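Local atomic coordinates of beta-N-acetylhexosaminidase (Bacteroides fragilis, PDB entry 4PYS), a protein that probably hydrolyses terminal beta-linked N-acetylhexosamine residues from glycans, as a zinc-containing member of glycoside hydrolase family 20. Residues M445-L457 and W483-L495. Numbering follows the deposited sequence.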
# COMPACT_ATOMS: atom_id res chain seq x y z
N MSE A 445 4.32 -10.29 -14.93
CA MSE A 445 4.99 -9.05 -15.36
C MSE A 445 5.20 -8.07 -14.22
O MSE A 445 5.84 -7.02 -14.38
CB MSE A 445 4.18 -8.38 -16.47
CG MSE A 445 4.20 -9.15 -17.76
SE MSE A 445 2.84 -8.52 -19.01
CE MSE A 445 3.35 -6.70 -19.09
N ILE A 446 4.69 -8.41 -13.04
CA ILE A 446 4.74 -7.47 -11.93
C ILE A 446 6.13 -7.28 -11.32
O ILE A 446 6.59 -6.14 -11.17
CB ILE A 446 3.72 -7.83 -10.83
CG1 ILE A 446 2.30 -7.78 -11.40
CG2 ILE A 446 3.86 -6.89 -9.64
CD1 ILE A 446 1.20 -8.26 -10.44
N ASP A 447 6.80 -8.37 -10.95
CA ASP A 447 8.06 -8.24 -10.20
C ASP A 447 9.14 -7.44 -10.93
O ASP A 447 9.89 -6.69 -10.29
CB ASP A 447 8.63 -9.62 -9.85
CG ASP A 447 7.90 -10.28 -8.69
OD1 ASP A 447 7.08 -9.61 -8.03
OD2 ASP A 447 8.15 -11.48 -8.44
N ARG A 448 9.23 -7.57 -12.25
CA ARG A 448 10.32 -6.91 -12.97
C ARG A 448 10.14 -5.39 -12.99
O ARG A 448 11.08 -4.64 -13.24
CB ARG A 448 10.45 -7.45 -14.40
CG ARG A 448 9.36 -6.97 -15.34
CD ARG A 448 9.40 -7.75 -16.63
NE ARG A 448 8.69 -9.03 -16.52
CZ ARG A 448 8.38 -9.80 -17.56
NH1 ARG A 448 8.75 -9.44 -18.78
NH2 ARG A 448 7.71 -10.93 -17.38
N ARG A 449 8.92 -4.94 -12.69
CA ARG A 449 8.63 -3.52 -12.53
C ARG A 449 8.83 -3.07 -11.08
O ARG A 449 9.37 -1.99 -10.80
CB ARG A 449 7.17 -3.25 -12.93
CG ARG A 449 6.92 -3.26 -14.43
CD ARG A 449 5.46 -3.63 -14.72
NE ARG A 449 5.16 -3.43 -16.14
CZ ARG A 449 5.56 -4.24 -17.11
NH1 ARG A 449 6.28 -5.33 -16.83
NH2 ARG A 449 5.25 -3.96 -18.37
N VAL A 450 8.39 -3.90 -10.15
CA VAL A 450 8.42 -3.54 -8.74
C VAL A 450 9.84 -3.52 -8.16
O VAL A 450 10.21 -2.58 -7.46
CB VAL A 450 7.52 -4.47 -7.93
CG1 VAL A 450 7.68 -4.22 -6.43
CG2 VAL A 450 6.05 -4.26 -8.35
N PHE A 451 10.63 -4.56 -8.47
CA PHE A 451 12.01 -4.67 -7.96
C PHE A 451 13.03 -4.34 -9.03
O PHE A 451 12.90 -4.80 -10.16
CB PHE A 451 12.27 -6.10 -7.48
CG PHE A 451 11.55 -6.44 -6.21
CD1 PHE A 451 10.26 -6.95 -6.25
CD2 PHE A 451 12.15 -6.22 -4.98
CE1 PHE A 451 9.58 -7.24 -5.07
CE2 PHE A 451 11.49 -6.52 -3.80
CZ PHE A 451 10.20 -7.03 -3.86
N PRO A 452 14.12 -3.64 -8.66
CA PRO A 452 14.50 -3.23 -7.31
C PRO A 452 14.03 -1.85 -6.89
O PRO A 452 14.35 -1.44 -5.80
CB PRO A 452 16.04 -3.20 -7.38
CG PRO A 452 16.31 -2.79 -8.80
CD PRO A 452 15.22 -3.46 -9.63
N ARG A 453 13.30 -1.12 -7.73
CA ARG A 453 13.01 0.27 -7.37
C ARG A 453 12.18 0.42 -6.10
O ARG A 453 12.30 1.43 -5.39
CB ARG A 453 12.39 1.02 -8.55
CG ARG A 453 13.38 1.22 -9.70
CD ARG A 453 12.70 1.79 -10.95
NE ARG A 453 11.60 0.92 -11.38
CZ ARG A 453 10.67 1.26 -12.27
NH1 ARG A 453 10.71 2.45 -12.85
NH2 ARG A 453 9.71 0.39 -12.56
N ILE A 454 11.36 -0.57 -5.77
CA ILE A 454 10.60 -0.47 -4.50
C ILE A 454 11.52 -0.43 -3.27
O ILE A 454 11.15 0.08 -2.21
CB ILE A 454 9.56 -1.61 -4.35
CG1 ILE A 454 8.56 -1.25 -3.25
CG2 ILE A 454 10.24 -2.95 -4.08
CD1 ILE A 454 7.18 -1.76 -3.49
N LEU A 455 12.74 -0.94 -3.41
CA LEU A 455 13.64 -0.94 -2.26
C LEU A 455 14.06 0.49 -1.93
O LEU A 455 14.30 0.82 -0.77
CB LEU A 455 14.88 -1.80 -2.56
CG LEU A 455 14.61 -3.28 -2.76
CD1 LEU A 455 15.89 -4.01 -3.14
CD2 LEU A 455 14.04 -3.88 -1.49
N ALA A 456 14.17 1.33 -2.96
CA ALA A 456 14.55 2.72 -2.72
C ALA A 456 13.39 3.45 -2.06
O ALA A 456 13.59 4.27 -1.16
CB ALA A 456 14.93 3.40 -4.02
N LEU A 457 12.17 3.13 -2.48
CA LEU A 457 10.98 3.71 -1.85
C LEU A 457 10.85 3.26 -0.41
O LEU A 457 10.59 4.08 0.48
CB LEU A 457 9.72 3.36 -2.66
CG LEU A 457 9.71 4.00 -4.05
CD1 LEU A 457 8.57 3.48 -4.92
CD2 LEU A 457 9.66 5.53 -3.94
N TRP A 483 18.92 -13.05 -1.67
CA TRP A 483 18.02 -13.32 -0.54
C TRP A 483 16.58 -12.94 -0.89
O TRP A 483 15.65 -13.70 -0.61
CB TRP A 483 18.45 -12.62 0.76
CG TRP A 483 17.53 -13.00 1.92
CD1 TRP A 483 17.61 -14.13 2.69
CD2 TRP A 483 16.38 -12.28 2.39
NE1 TRP A 483 16.58 -14.15 3.61
CE2 TRP A 483 15.82 -13.02 3.45
CE3 TRP A 483 15.78 -11.07 2.03
CZ2 TRP A 483 14.68 -12.60 4.16
CZ3 TRP A 483 14.64 -10.65 2.72
CH2 TRP A 483 14.11 -11.41 3.77
N PHE A 484 16.39 -11.78 -1.51
CA PHE A 484 15.05 -11.37 -1.90
C PHE A 484 14.50 -12.32 -2.94
O PHE A 484 13.31 -12.65 -2.92
CB PHE A 484 15.05 -9.95 -2.45
CG PHE A 484 15.11 -8.87 -1.39
CD1 PHE A 484 14.13 -8.79 -0.42
CD2 PHE A 484 16.13 -7.94 -1.39
CE1 PHE A 484 14.16 -7.80 0.56
CE2 PHE A 484 16.18 -6.94 -0.41
CZ PHE A 484 15.20 -6.87 0.56
N GLU A 485 15.34 -12.77 -3.85
CA GLU A 485 14.88 -13.71 -4.86
C GLU A 485 14.44 -15.02 -4.24
O GLU A 485 13.47 -15.64 -4.69
CB GLU A 485 15.93 -13.92 -5.97
CG GLU A 485 16.12 -12.64 -6.78
CD GLU A 485 16.81 -12.84 -8.12
OE1 GLU A 485 17.04 -14.00 -8.53
OE2 GLU A 485 17.10 -11.79 -8.76
N GLN A 486 15.13 -15.44 -3.18
CA GLN A 486 14.77 -16.68 -2.50
C GLN A 486 13.44 -16.55 -1.76
O GLN A 486 12.85 -17.57 -1.40
CB GLN A 486 15.87 -17.10 -1.53
CG GLN A 486 17.13 -17.61 -2.24
CD GLN A 486 18.25 -17.94 -1.27
OE1 GLN A 486 18.35 -17.37 -0.18
NE2 GLN A 486 19.11 -18.86 -1.67
N GLN A 487 13.00 -15.32 -1.52
CA GLN A 487 11.69 -15.11 -0.90
C GLN A 487 10.59 -15.04 -1.96
O GLN A 487 9.41 -14.91 -1.62
CB GLN A 487 11.65 -13.83 -0.05
CG GLN A 487 12.86 -13.66 0.87
CD GLN A 487 13.16 -14.90 1.68
OE1 GLN A 487 12.29 -15.43 2.39
NE2 GLN A 487 14.40 -15.39 1.57
N GLY A 488 10.99 -15.13 -3.23
CA GLY A 488 10.04 -15.20 -4.33
C GLY A 488 9.93 -13.95 -5.19
O GLY A 488 9.06 -13.88 -6.06
N TYR A 489 10.83 -12.99 -4.99
CA TYR A 489 10.74 -11.72 -5.71
C TYR A 489 11.83 -11.58 -6.77
O TYR A 489 12.99 -11.32 -6.44
CB TYR A 489 10.78 -10.56 -4.73
CG TYR A 489 9.69 -10.70 -3.69
CD1 TYR A 489 8.38 -10.37 -3.99
CD2 TYR A 489 9.97 -11.23 -2.44
CE1 TYR A 489 7.37 -10.53 -3.05
CE2 TYR A 489 8.97 -11.39 -1.49
CZ TYR A 489 7.67 -11.04 -1.81
OH TYR A 489 6.66 -11.21 -0.87
N SER A 490 11.44 -11.73 -8.03
CA SER A 490 12.37 -11.57 -9.16
C SER A 490 12.71 -10.10 -9.35
O SER A 490 11.86 -9.24 -9.16
CB SER A 490 11.74 -12.11 -10.45
OG SER A 490 11.37 -13.47 -10.31
N PHE A 491 13.95 -9.80 -9.73
CA PHE A 491 14.36 -8.43 -9.98
C PHE A 491 14.31 -8.06 -11.46
O PHE A 491 14.71 -8.84 -12.31
CB PHE A 491 15.79 -8.22 -9.49
CG PHE A 491 15.88 -7.92 -8.01
CD1 PHE A 491 15.15 -8.67 -7.10
CD2 PHE A 491 16.71 -6.92 -7.55
CE1 PHE A 491 15.23 -8.40 -5.74
CE2 PHE A 491 16.80 -6.65 -6.19
CZ PHE A 491 16.06 -7.39 -5.29
N GLY A 492 13.84 -6.85 -11.76
CA GLY A 492 14.02 -6.29 -13.10
C GLY A 492 15.31 -5.49 -13.14
O GLY A 492 16.09 -5.55 -12.17
N PRO A 493 15.55 -4.73 -14.23
CA PRO A 493 16.79 -3.94 -14.32
C PRO A 493 16.79 -2.77 -13.33
O PRO A 493 15.73 -2.23 -12.99
CB PRO A 493 16.80 -3.45 -15.78
CG PRO A 493 15.35 -3.41 -16.17
CD PRO A 493 14.69 -4.55 -15.41
N ALA A 494 17.97 -2.40 -12.84
CA ALA A 494 18.08 -1.34 -11.84
C ALA A 494 18.38 -0.00 -12.49
O ALA A 494 17.77 1.02 -12.17
CB ALA A 494 19.18 -1.69 -10.83
N LEU A 495 19.37 -0.01 -13.37
CA LEU A 495 19.78 1.20 -14.06
C LEU A 495 19.38 1.13 -15.52
O LEU A 495 19.24 0.04 -16.09
CB LEU A 495 21.29 1.42 -13.93
CG LEU A 495 21.80 1.64 -12.51
CD1 LEU A 495 23.29 1.96 -12.51
CD2 LEU A 495 21.01 2.74 -11.83
O HOH W 1 12.92 -2.60 -12.69
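The Phe451 ring has Tyr489 CB over one face, 3.8 Å from the ring centroid in a CH-pi contact, and Ile454 CG2 over the opposite face. Phe451 CB in turn sits over a face of the Phe491 ring, whose edge meets Tyr489 O. The three rings form an aromatic cluster where the chain, leaving helix 470-486 through a Schellman motif at Gly488, runs back across helices 447-450 and 453-462, on the TIM-barrel catalytic domain of family 20, beside strand 428-435 and helix 146-158. With chi1 at -71°, Phe451 CG lies anti to its carbonyl carbon, and the ring lies under Tyr489 CB, its CD2 3.8 Å from Phe491 CE1; its plane is turned 36° from that of Tyr489. Pro452, behind a cis peptide bond, lays CB 3.7 Å from Phe491 CE2 and CG against Ala494 CB. Farther along, Leu455 CD2 reaches Phe484 CZ at 3.8 Å.

Polar ties flank the rings. Asp447 OD2 takes a weak bond from Ser490 N (3.3 Å), but its carboxylate is held chiefly from helix 146-158, by Tyr152 and a salt bridge to Lys151. One water, 2.8 Å from Arg448 O and 2.9 Å from Pro493 O, bridges the two segments. Gly492 N bonds to Phe451 O at 2.8 Å, approaching from above the carbonyl plane.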